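Local coordinates for 16L protein (Yaba-like disease virus, PDB 6TQP) that probably inhibits apoptosis of infected cells as a poxviral Bcl-2-like helical bundle that holds a peptide, presumably of BH3 type, in a surface groove, at residues E127-A130 with L131-E135; P96-K99 with L100-S104; S63-C66 with S67-V71; K80-K83 with D84-E88; N18-V21 with F22-E26. All coordinates share one frame; numbering follows the deposited sequence.

Overall arrangement
From the N terminus the order is contact 5 (helix 12-27), contact 3 (end of helix 38-68), contact 4 (helix 76-92), contact 2 (helix 96-113) and contact 1 (helix 120-134). Each joins successive turns of one helix, so none closes a long loop, and they follow in series without nesting or crossing. The fold brings them together: contact 1 touches contacts 2, 4 and 5, and contact 2 also touches 4 and 5, mostly through isoleucines of the core. Contact 3 meets the others at contact 4, where Leu69 packs on Ile82 and Gln85. Contacts 2, 3 and 4 border the bound peptide; contact 5 lies across the bundle, its centre about 21 Å from that of contact 3.

Contact 1: residues E127-A130 with L131-E135; sequences EDIA and LKISE
Ile129 and Ile133 have nearly the same first torsion (-63° and -68°), which sends CG2 of Ile129 forward along the helix and CG1 of Ile133 back to meet it. The two side chains pass at a slant, with Ile129 CG2 3.7 Å from Ile133 CD1. Beneath them the backbone bond from Ile133 N to Ile129 O measures 2.9 Å, and the same pattern pairs Leu131 with Glu127, Lys132 with Asp128 and Ser134 with Ala130.

In this last turn of the helix, Ser134 folds its hydroxyl back between its own N and carbonyl carbon, and OG donates a short 2.5 Å bond to Leu131 O. Lys132 bends at its second and third torsions so that NZ forms a salt bridge with Glu135 OE1 at 3.1 Å, on the syn side of the carboxylate but somewhat out of its plane.

The isoleucine face of helix 120-134 is enclosed by three others. Ile129 leans on Ile86 of helix 76-92, and both isoleucines touch Ile102 of helix 96-113; Ala130 and Ile133 meet Ile20 of helix 12-27.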
# COMPACT_ATOMS: atom_id res chain seq x y z
N GLU A 127 5.60 3.16 -7.92
CA GLU A 127 6.75 2.28 -8.07
C GLU A 127 7.62 2.29 -6.82
O GLU A 127 7.98 1.24 -6.28
CB GLU A 127 7.58 2.72 -9.28
CG GLU A 127 7.01 2.29 -10.62
CD GLU A 127 7.30 0.84 -10.92
OE1 GLU A 127 8.20 0.27 -10.26
OE2 GLU A 127 6.63 0.28 -11.81
N ASP A 128 7.99 3.49 -6.35
CA ASP A 128 8.91 3.60 -5.23
C ASP A 128 8.35 2.95 -3.97
O ASP A 128 9.06 2.21 -3.28
CB ASP A 128 9.23 5.07 -4.97
CG ASP A 128 10.08 5.69 -6.06
OD1 ASP A 128 10.79 4.94 -6.76
OD2 ASP A 128 10.03 6.93 -6.21
N ILE A 129 7.09 3.22 -3.65
CA ILE A 129 6.50 2.64 -2.44
C ILE A 129 6.30 1.14 -2.61
O ILE A 129 6.45 0.37 -1.65
CB ILE A 129 5.19 3.36 -2.08
CG1 ILE A 129 5.48 4.83 -1.76
CG2 ILE A 129 4.53 2.68 -0.87
CD1 ILE A 129 4.23 5.64 -1.50
N ALA A 130 5.95 0.68 -3.82
CA ALA A 130 5.90 -0.76 -4.07
C ALA A 130 7.25 -1.40 -3.81
O ALA A 130 7.34 -2.49 -3.25
CB ALA A 130 5.43 -1.04 -5.50
N LEU A 131 8.33 -0.72 -4.22
CA LEU A 131 9.67 -1.25 -4.01
C LEU A 131 9.95 -1.41 -2.52
O LEU A 131 10.42 -2.46 -2.07
CB LEU A 131 10.72 -0.34 -4.64
CG LEU A 131 10.97 -0.49 -6.13
CD1 LEU A 131 11.90 0.61 -6.60
CD2 LEU A 131 11.57 -1.86 -6.43
N LYS A 132 9.66 -0.37 -1.74
CA LYS A 132 9.93 -0.43 -0.31
C LYS A 132 9.05 -1.45 0.38
O LYS A 132 9.50 -2.13 1.31
CB LYS A 132 9.73 0.94 0.32
CG LYS A 132 10.81 1.95 0.01
CD LYS A 132 12.19 1.54 0.51
CE LYS A 132 12.23 1.50 2.02
NZ LYS A 132 13.61 1.23 2.52
N ILE A 133 7.79 -1.57 -0.03
CA ILE A 133 6.94 -2.58 0.58
C ILE A 133 7.47 -3.98 0.27
O ILE A 133 7.36 -4.89 1.10
CB ILE A 133 5.48 -2.41 0.11
CG1 ILE A 133 4.91 -1.11 0.68
CG2 ILE A 133 4.64 -3.60 0.52
CD1 ILE A 133 3.52 -0.76 0.14
N SER A 134 8.08 -4.15 -0.90
CA SER A 134 8.54 -5.46 -1.35
C SER A 134 9.81 -5.92 -0.65
O SER A 134 10.16 -7.10 -0.76
CB SER A 134 8.77 -5.45 -2.87
OG SER A 134 9.89 -4.67 -3.21
N GLU A 135 10.50 -5.04 0.05
CA GLU A 135 11.67 -5.48 0.81
C GLU A 135 11.19 -6.43 1.91
O GLU A 135 10.10 -6.26 2.47
CB GLU A 135 12.41 -4.26 1.36
CG GLU A 135 12.93 -3.31 0.26
CD GLU A 135 13.60 -2.05 0.81
OE1 GLU A 135 13.63 -1.88 2.04
OE2 GLU A 135 14.10 -1.23 -0.01

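Contact 2: residues P96-K99 with L100-S104; sequences PSVK and LAIIS
Pro96 and Leu100 open the helix 96-113 with a bond from Leu100 N to Pro96 O of 3.0 Å. Pro96 suits this first position, since it brings no N-H that would have lacked an acceptor one turn earlier. The next three carbonyls are taken in turn: Ser97 O by Ala101 N, Val98 O by Ile102 N at 2.9 Å, and Lys99 O by Ile103 N. Leu100 O continues the ladder by accepting Ser104 N.

The polar side chains are satisfied farther afield. Lys99 is buried, and its chain runs extended beyond CG, carrying NZ to a probable hydrogen bond with the carbonyl oxygen of Ile133, near the end of helix 120-134. Ser104 OG gives its proton to Cys51 O, while Ile103 O accepts a further bond from Ser107 OG. Ser97 OG has a weak bond to a polar side chain of the bound peptide.

Apolar contact between the turns is light. Val98 holds CG1 opposite its own N (chi1 173°), directing that methyl along the helix to Ile102 CD1 at 3.9 Å. Ile102 CG1 also rests 3.4 Å from Val98 O, and Leu100 CG 3.6 Å from Pro96 O.

Ser97, Val98, Ala101 and Ile102 form part of the floor under the peptide, as the central helix does in Bcl-2 proteins. The rest of the surface is wrapped by neighbours: Leu100 lies against helices 38-68 and 137-148, Ile102 against 76-92 and 120-134, and Ile103 against Tyr23 of helix 12-27.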
# COMPACT_ATOMS: atom_id res chain seq x y z
N PRO A 96 4.31 -6.32 8.48
CA PRO A 96 3.46 -6.69 7.33
C PRO A 96 2.09 -6.04 7.35
O PRO A 96 1.61 -5.57 6.31
CB PRO A 96 3.36 -8.22 7.44
CG PRO A 96 4.60 -8.62 8.11
CD PRO A 96 4.91 -7.52 9.10
N SER A 97 1.44 -5.99 8.52
CA SER A 97 0.13 -5.37 8.61
C SER A 97 0.18 -3.89 8.24
O SER A 97 -0.75 -3.36 7.63
CB SER A 97 -0.43 -5.55 10.03
OG SER A 97 0.57 -5.22 10.99
N VAL A 98 1.26 -3.20 8.62
CA VAL A 98 1.41 -1.81 8.21
C VAL A 98 1.50 -1.71 6.69
O VAL A 98 0.93 -0.81 6.07
CB VAL A 98 2.65 -1.18 8.88
CG1 VAL A 98 2.90 0.22 8.33
CG2 VAL A 98 2.44 -1.12 10.38
N LYS A 99 2.25 -2.62 6.07
CA LYS A 99 2.39 -2.59 4.62
C LYS A 99 1.03 -2.73 3.95
O LYS A 99 0.74 -2.04 2.97
CB LYS A 99 3.35 -3.68 4.16
CG LYS A 99 4.80 -3.38 4.51
CD LYS A 99 5.73 -4.52 4.16
CE LYS A 99 7.20 -4.16 4.43
NZ LYS A 99 8.16 -5.20 3.92
N LEU A 100 0.19 -3.62 4.47
CA LEU A 100 -1.15 -3.76 3.90
C LEU A 100 -1.93 -2.47 4.03
O LEU A 100 -2.56 -2.02 3.07
CB LEU A 100 -1.88 -4.92 4.57
CG LEU A 100 -1.31 -6.30 4.26
CD1 LEU A 100 -2.03 -7.33 5.06
CD2 LEU A 100 -1.43 -6.63 2.76
N ALA A 101 -1.87 -1.84 5.21
CA ALA A 101 -2.57 -0.57 5.38
C ALA A 101 -2.06 0.47 4.39
O ALA A 101 -2.85 1.26 3.86
CB ALA A 101 -2.40 -0.06 6.81
N ILE A 102 -0.76 0.49 4.12
CA ILE A 102 -0.22 1.48 3.19
C ILE A 102 -0.71 1.21 1.77
O ILE A 102 -0.97 2.14 1.00
CB ILE A 102 1.31 1.53 3.28
CG1 ILE A 102 1.71 2.19 4.61
CG2 ILE A 102 1.90 2.31 2.11
CD1 ILE A 102 3.19 2.11 4.93
N ILE A 103 -0.84 -0.06 1.38
CA ILE A 103 -1.40 -0.34 0.05
C ILE A 103 -2.80 0.23 -0.05
O ILE A 103 -3.17 0.84 -1.05
CB ILE A 103 -1.37 -1.85 -0.25
CG1 ILE A 103 0.07 -2.34 -0.29
CG2 ILE A 103 -2.10 -2.16 -1.57
CD1 ILE A 103 0.22 -3.85 -0.32
N SER A 104 -3.60 0.05 1.01
CA SER A 104 -4.94 0.64 1.00
C SER A 104 -4.87 2.16 0.93
O SER A 104 -5.69 2.80 0.28
CB SER A 104 -5.72 0.21 2.25
OG SER A 104 -5.87 -1.19 2.29

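Contact 3: residues S63-C66 with S67-V71; sequences SYIC and SLLKV
Cys66 and Val71 close a Schellman motif at the end of helix 38-68: Lys70, with positive phi (54°), turns the chain so that Val71 N reaches back to Cys66 O at 3.2 Å and Lys70 N to Ser67 O.

Along the first segment, Ser63 still belongs to the regular helix. Its O accepts Ser67 N, and its OG is bonded to Lys59 O one turn earlier.

Tyr64 accepts Leu68 N on its carbonyl and meets the same residue with its ring. A chi1 of 166° puts the ring on the far side from the tyrosine's N and carries it forward along the helix to Leu68. Leu68 CG lies 4.2 Å above one face, displaced toward the rim, and Leu68 CD1 is 3.8 Å from Tyr64 CE2. Both side chains also pack on the bound peptide, Leu68 against an aromatic residue.

Ile65 and Leu69 run side by side in the same direction, with Ile65 CG2 3.7 Å from Leu69 CD1. Their backbones are joined by the 2.8 Å bond from Leu69 N to Ile65 O. Leu69 continues onto Ile82 and Gln85 of helix 76-92, while Ile65 leans on Leu105 of helix 96-113.

Cys66, last in the segment, is buried. The returning chain lays Val71 over it: Val71 CG1 sits 3.6 Å from Cys66 CB and 3.4 Å from Cys66 O.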
# COMPACT_ATOMS: atom_id res chain seq x y z
N SER A 63 -8.75 8.62 4.98
CA SER A 63 -9.08 9.95 4.47
C SER A 63 -8.40 11.04 5.28
O SER A 63 -7.99 12.07 4.74
CB SER A 63 -10.59 10.17 4.47
OG SER A 63 -11.26 9.24 3.64
N TYR A 64 -8.30 10.83 6.60
CA TYR A 64 -7.60 11.78 7.45
C TYR A 64 -6.13 11.88 7.05
O TYR A 64 -5.59 12.98 6.90
CB TYR A 64 -7.75 11.35 8.91
CG TYR A 64 -6.81 12.02 9.90
CD1 TYR A 64 -7.02 13.33 10.30
CD2 TYR A 64 -5.75 11.33 10.45
CE1 TYR A 64 -6.17 13.94 11.20
CE2 TYR A 64 -4.90 11.92 11.35
CZ TYR A 64 -5.12 13.23 11.73
OH TYR A 64 -4.27 13.82 12.64
N ILE A 65 -5.48 10.74 6.85
CA ILE A 65 -4.09 10.75 6.40
C ILE A 65 -3.97 11.52 5.10
O ILE A 65 -3.08 12.37 4.93
CB ILE A 65 -3.58 9.31 6.26
CG1 ILE A 65 -3.55 8.64 7.64
CG2 ILE A 65 -2.20 9.28 5.58
CD1 ILE A 65 -3.30 7.15 7.58
N CYS A 66 -4.86 11.24 4.15
CA CYS A 66 -4.83 11.94 2.87
C CYS A 66 -5.00 13.44 3.05
O CYS A 66 -4.43 14.23 2.29
CB CYS A 66 -5.91 11.38 1.95
SG CYS A 66 -5.61 9.68 1.41
N SER A 67 -5.80 13.86 4.04
CA SER A 67 -5.90 15.29 4.33
C SER A 67 -4.56 15.83 4.80
O SER A 67 -4.13 16.91 4.38
CB SER A 67 -6.97 15.55 5.39
OG SER A 67 -7.00 16.92 5.73
N LEU A 68 -3.89 15.10 5.69
CA LEU A 68 -2.57 15.54 6.13
C LEU A 68 -1.62 15.63 4.95
O LEU A 68 -0.85 16.59 4.83
CB LEU A 68 -2.02 14.58 7.18
CG LEU A 68 -2.78 14.46 8.49
CD1 LEU A 68 -2.06 13.45 9.40
CD2 LEU A 68 -2.91 15.80 9.19
N LEU A 69 -1.65 14.63 4.06
CA LEU A 69 -0.74 14.57 2.92
C LEU A 69 -1.09 15.56 1.82
O LEU A 69 -0.35 15.65 0.84
CB LEU A 69 -0.73 13.16 2.33
CG LEU A 69 -0.29 12.03 3.26
CD1 LEU A 69 -0.60 10.69 2.61
CD2 LEU A 69 1.18 12.16 3.56
N LYS A 70 -2.21 16.28 1.95
CA LYS A 70 -2.65 17.24 0.93
C LYS A 70 -2.75 16.59 -0.44
O LYS A 70 -2.24 17.10 -1.44
CB LYS A 70 -1.71 18.45 0.90
CG LYS A 70 -1.44 19.07 2.27
CD LYS A 70 -0.22 19.98 2.26
CE LYS A 70 -0.50 21.29 1.56
NZ LYS A 70 -1.50 22.11 2.30
N VAL A 71 -3.44 15.45 -0.50
CA VAL A 71 -3.48 14.66 -1.73
C VAL A 71 -4.17 15.40 -2.87
O VAL A 71 -4.10 14.96 -4.02
CB VAL A 71 -4.20 13.32 -1.52
CG1 VAL A 71 -3.45 12.49 -0.49
CG2 VAL A 71 -5.66 13.55 -1.13

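Contact 4: residues K80-K83 with D84-E88; sequences KHIK and DQIIE
Lys80, His81, Asp84 and Gln85 form the side of helix 76-92 near the bound peptide, and Lys83 joins Lys80 and Asp84 in a salt-bridge network from the flank toward helix 120-134. Lys80 swings its chain, bent at the second torsion, forward by one turn, and NZ reaches Asp84 OD2 at 2.7 Å, although the position of that oxygen is less certain. Lys83 NZ approaches the other oxygen, Asp84 OD1, at 3.5 Å, a looser ion pair. Bends at the third and fourth torsions bring Lys83 NZ round, and it also lies 3.4 Å from Ile87 CD1.

His81 and Gln85 are stacked: the side-chain amide of Gln85 is only 16° from parallel to the imidazole, with NE2 3.4 Å above the centre of the ring. Gln85 NE2 also makes a weak 3.3 Å bond to His81 O, which already accepts Gln85 N; with the stacking, this may steady the amide's rotation. The ring is held from beyond the helix as well, because ND1 of His81 is bonded to an acidic side chain of the bound peptide and NE2 weakly to a polar one.

On the inward side Ile82 and Ile86 run together, Ile82 CG2 3.6 Å from Ile86 CD1, and pack against helices 96-113 and 120-134. One polar face toward the ligand and one isoleucine face toward the core make this an amphipathic wall of the peptide-binding groove, consistent with a Bcl-2 fold.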
# COMPACT_ATOMS: atom_id res chain seq x y z
N LYS A 80 6.32 14.23 -4.35
CA LYS A 80 7.57 13.81 -3.73
C LYS A 80 7.44 13.85 -2.21
O LYS A 80 7.89 12.94 -1.51
CB LYS A 80 8.71 14.71 -4.20
CG LYS A 80 10.09 14.09 -4.16
CD LYS A 80 10.85 14.50 -2.92
CE LYS A 80 12.24 13.89 -2.90
NZ LYS A 80 12.96 14.17 -1.63
N HIS A 81 6.80 14.90 -1.69
CA HIS A 81 6.55 15.03 -0.26
C HIS A 81 5.71 13.87 0.26
O HIS A 81 6.00 13.30 1.32
CB HIS A 81 5.87 16.37 -0.02
CG HIS A 81 5.85 16.81 1.41
ND1 HIS A 81 6.87 16.54 2.29
CD2 HIS A 81 4.94 17.55 2.09
CE1 HIS A 81 6.58 17.06 3.47
NE2 HIS A 81 5.41 17.68 3.37
N ILE A 82 4.66 13.49 -0.47
CA ILE A 82 3.83 12.35 -0.05
C ILE A 82 4.67 11.08 -0.02
O ILE A 82 4.60 10.29 0.93
CB ILE A 82 2.62 12.19 -0.99
CG1 ILE A 82 1.71 13.42 -0.89
CG2 ILE A 82 1.85 10.91 -0.67
CD1 ILE A 82 0.63 13.48 -1.94
N LYS A 83 5.44 10.84 -1.08
CA LYS A 83 6.26 9.64 -1.14
C LYS A 83 7.16 9.54 0.08
O LYS A 83 7.17 8.52 0.79
CB LYS A 83 7.11 9.63 -2.41
CG LYS A 83 7.99 8.39 -2.59
CD LYS A 83 9.10 8.63 -3.61
CE LYS A 83 10.38 9.09 -2.95
NZ LYS A 83 11.10 7.97 -2.27
N ASP A 84 7.91 10.60 0.35
CA ASP A 84 8.87 10.55 1.44
C ASP A 84 8.18 10.36 2.79
O ASP A 84 8.70 9.65 3.66
CB ASP A 84 9.72 11.82 1.43
CG ASP A 84 10.64 11.87 0.22
OD1 ASP A 84 11.02 10.80 -0.28
OD2 ASP A 84 10.96 12.98 -0.24
N GLN A 85 7.00 10.96 2.98
CA GLN A 85 6.30 10.77 4.25
C GLN A 85 5.83 9.33 4.40
O GLN A 85 5.92 8.75 5.49
CB GLN A 85 5.12 11.75 4.36
CG GLN A 85 5.55 13.20 4.55
CD GLN A 85 4.38 14.16 4.61
OE1 GLN A 85 3.97 14.58 5.70
NE2 GLN A 85 3.85 14.54 3.45
N ILE A 86 5.34 8.72 3.32
CA ILE A 86 4.88 7.34 3.42
C ILE A 86 6.08 6.41 3.64
O ILE A 86 6.06 5.52 4.51
CB ILE A 86 4.06 6.95 2.17
CG1 ILE A 86 2.77 7.77 2.12
CG2 ILE A 86 3.73 5.48 2.18
CD1 ILE A 86 1.95 7.61 0.82
N ILE A 87 7.15 6.61 2.88
CA ILE A 87 8.36 5.82 3.08
C ILE A 87 8.85 5.95 4.52
O ILE A 87 9.22 4.96 5.16
CB ILE A 87 9.45 6.25 2.08
CG1 ILE A 87 8.98 5.97 0.64
CG2 ILE A 87 10.79 5.60 2.42
CD1 ILE A 87 10.04 5.46 -0.31
N GLU A 88 8.87 7.17 5.05
CA GLU A 88 9.33 7.37 6.43
C GLU A 88 8.47 6.59 7.42
O GLU A 88 8.98 5.93 8.33
CB GLU A 88 9.34 8.86 6.76
CG GLU A 88 9.84 9.16 8.14
CD GLU A 88 10.01 10.64 8.37
OE1 GLU A 88 10.45 11.36 7.45
OE2 GLU A 88 9.70 11.08 9.50

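Contact 5: residues N18-V21 with F22-E26; sequences NVIV and FYINE
Asn18 to Asn25 form two unbroken turns of helix, every residue near helical phi and psi, with Phe22 N on Asn18 O at 3.0 Å and Tyr23 N on Val19 O at 2.8 Å. Ile24 N to Ile20 O, 2.9 Å, is almost straight at 176°, and Asn25 N completes the set on Val21 O.

Val21 and Asn25 are the side chains that run alongside each other. Val21 CG1 points forward along the helix and lies 3.7 Å from Asn25 ND2. The amide carbon lies beyond the oxygen of Val21, with Asn25 CG 3.2 Å from Val21 O. On the inner side Ile20 CG2 and Ile24 CG1 come to 4.2 Å, a modest contact, and Ile24 CG1 lies nearer, 3.2 Å, to Ile20 O. Phe22 and Tyr23 both turn their rings away from the preceding turn, with chi1 close to 180°, leaving only their CB atoms against it.

Those rings go to other parts of the bundle: Phe22 to Leu44 of helix 38-68 and to Leu36, Tyr23 to Cys51 of the same helix and to Ser107 of helix 96-113. Val21 packs on Ala130 and Ile24 on Ile126 of helix 120-134, and Asn18 ND2 is hydrogen-bonded to Glu40 OE2, linking helix 12-27 to helix 38-68.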
# COMPACT_ATOMS: atom_id res chain seq x y z
N ASN A 18 5.37 -6.43 -8.27
CA ASN A 18 4.48 -6.54 -9.42
C ASN A 18 3.03 -6.55 -8.97
O ASN A 18 2.17 -5.93 -9.61
CB ASN A 18 4.81 -7.79 -10.22
CG ASN A 18 6.05 -7.63 -11.03
OD1 ASN A 18 6.49 -6.51 -11.29
ND2 ASN A 18 6.64 -8.75 -11.46
N VAL A 19 2.74 -7.25 -7.87
CA VAL A 19 1.36 -7.36 -7.40
C VAL A 19 0.83 -6.00 -6.97
O VAL A 19 -0.32 -5.64 -7.26
CB VAL A 19 1.27 -8.40 -6.26
CG1 VAL A 19 -0.07 -8.30 -5.54
CG2 VAL A 19 1.46 -9.82 -6.81
N ILE A 20 1.67 -5.21 -6.29
CA ILE A 20 1.21 -3.92 -5.77
C ILE A 20 0.90 -2.97 -6.92
O ILE A 20 -0.15 -2.30 -6.93
CB ILE A 20 2.25 -3.35 -4.80
CG1 ILE A 20 2.32 -4.23 -3.55
CG2 ILE A 20 1.89 -1.90 -4.41
CD1 ILE A 20 3.47 -3.90 -2.63
N VAL A 21 1.80 -2.88 -7.90
CA VAL A 21 1.57 -1.99 -9.03
C VAL A 21 0.31 -2.40 -9.77
O VAL A 21 -0.53 -1.56 -10.13
CB VAL A 21 2.79 -1.98 -9.96
CG1 VAL A 21 2.51 -1.17 -11.24
CG2 VAL A 21 3.99 -1.42 -9.22
N PHE A 22 0.14 -3.71 -10.00
CA PHE A 22 -1.05 -4.21 -10.66
C PHE A 22 -2.30 -3.85 -9.88
O PHE A 22 -3.30 -3.37 -10.44
CB PHE A 22 -0.94 -5.72 -10.84
CG PHE A 22 -2.07 -6.33 -11.61
CD1 PHE A 22 -3.25 -6.66 -10.97
CD2 PHE A 22 -1.95 -6.57 -12.97
CE1 PHE A 22 -4.30 -7.23 -11.67
CE2 PHE A 22 -3.00 -7.14 -13.68
CZ PHE A 22 -4.18 -7.47 -13.03
N TYR A 23 -2.27 -4.06 -8.56
CA TYR A 23 -3.43 -3.81 -7.72
C TYR A 23 -3.81 -2.33 -7.74
O TYR A 23 -4.98 -1.97 -7.96
CB TYR A 23 -3.15 -4.27 -6.29
CG TYR A 23 -4.32 -4.04 -5.36
CD1 TYR A 23 -5.56 -4.63 -5.60
CD2 TYR A 23 -4.20 -3.21 -4.26
CE1 TYR A 23 -6.63 -4.41 -4.76
CE2 TYR A 23 -5.27 -2.99 -3.41
CZ TYR A 23 -6.48 -3.60 -3.65
OH TYR A 23 -7.53 -3.36 -2.80
N ILE A 24 -2.83 -1.46 -7.49
CA ILE A 24 -3.10 -0.02 -7.50
C ILE A 24 -3.67 0.41 -8.85
O ILE A 24 -4.64 1.18 -8.90
CB ILE A 24 -1.81 0.75 -7.15
CG1 ILE A 24 -1.37 0.42 -5.71
CG2 ILE A 24 -2.01 2.26 -7.31
CD1 ILE A 24 -2.38 0.75 -4.62
N ASN A 25 -3.10 -0.08 -9.96
CA ASN A 25 -3.64 0.28 -11.26
C ASN A 25 -5.07 -0.23 -11.41
O ASN A 25 -5.92 0.45 -12.01
CB ASN A 25 -2.76 -0.28 -12.39
CG ASN A 25 -1.43 0.44 -12.50
OD1 ASN A 25 -1.27 1.57 -12.03
ND2 ASN A 25 -0.47 -0.21 -13.14
N GLU A 26 -5.36 -1.41 -10.88
CA GLU A 26 -6.71 -1.95 -10.94
C GLU A 26 -7.69 -1.06 -10.17
O GLU A 26 -8.83 -0.86 -10.61
CB GLU A 26 -6.72 -3.39 -10.41
CG GLU A 26 -8.11 -4.00 -10.22
CD GLU A 26 -8.06 -5.50 -9.97
OE1 GLU A 26 -7.51 -6.23 -10.83
OE2 GLU A 26 -8.57 -5.96 -8.93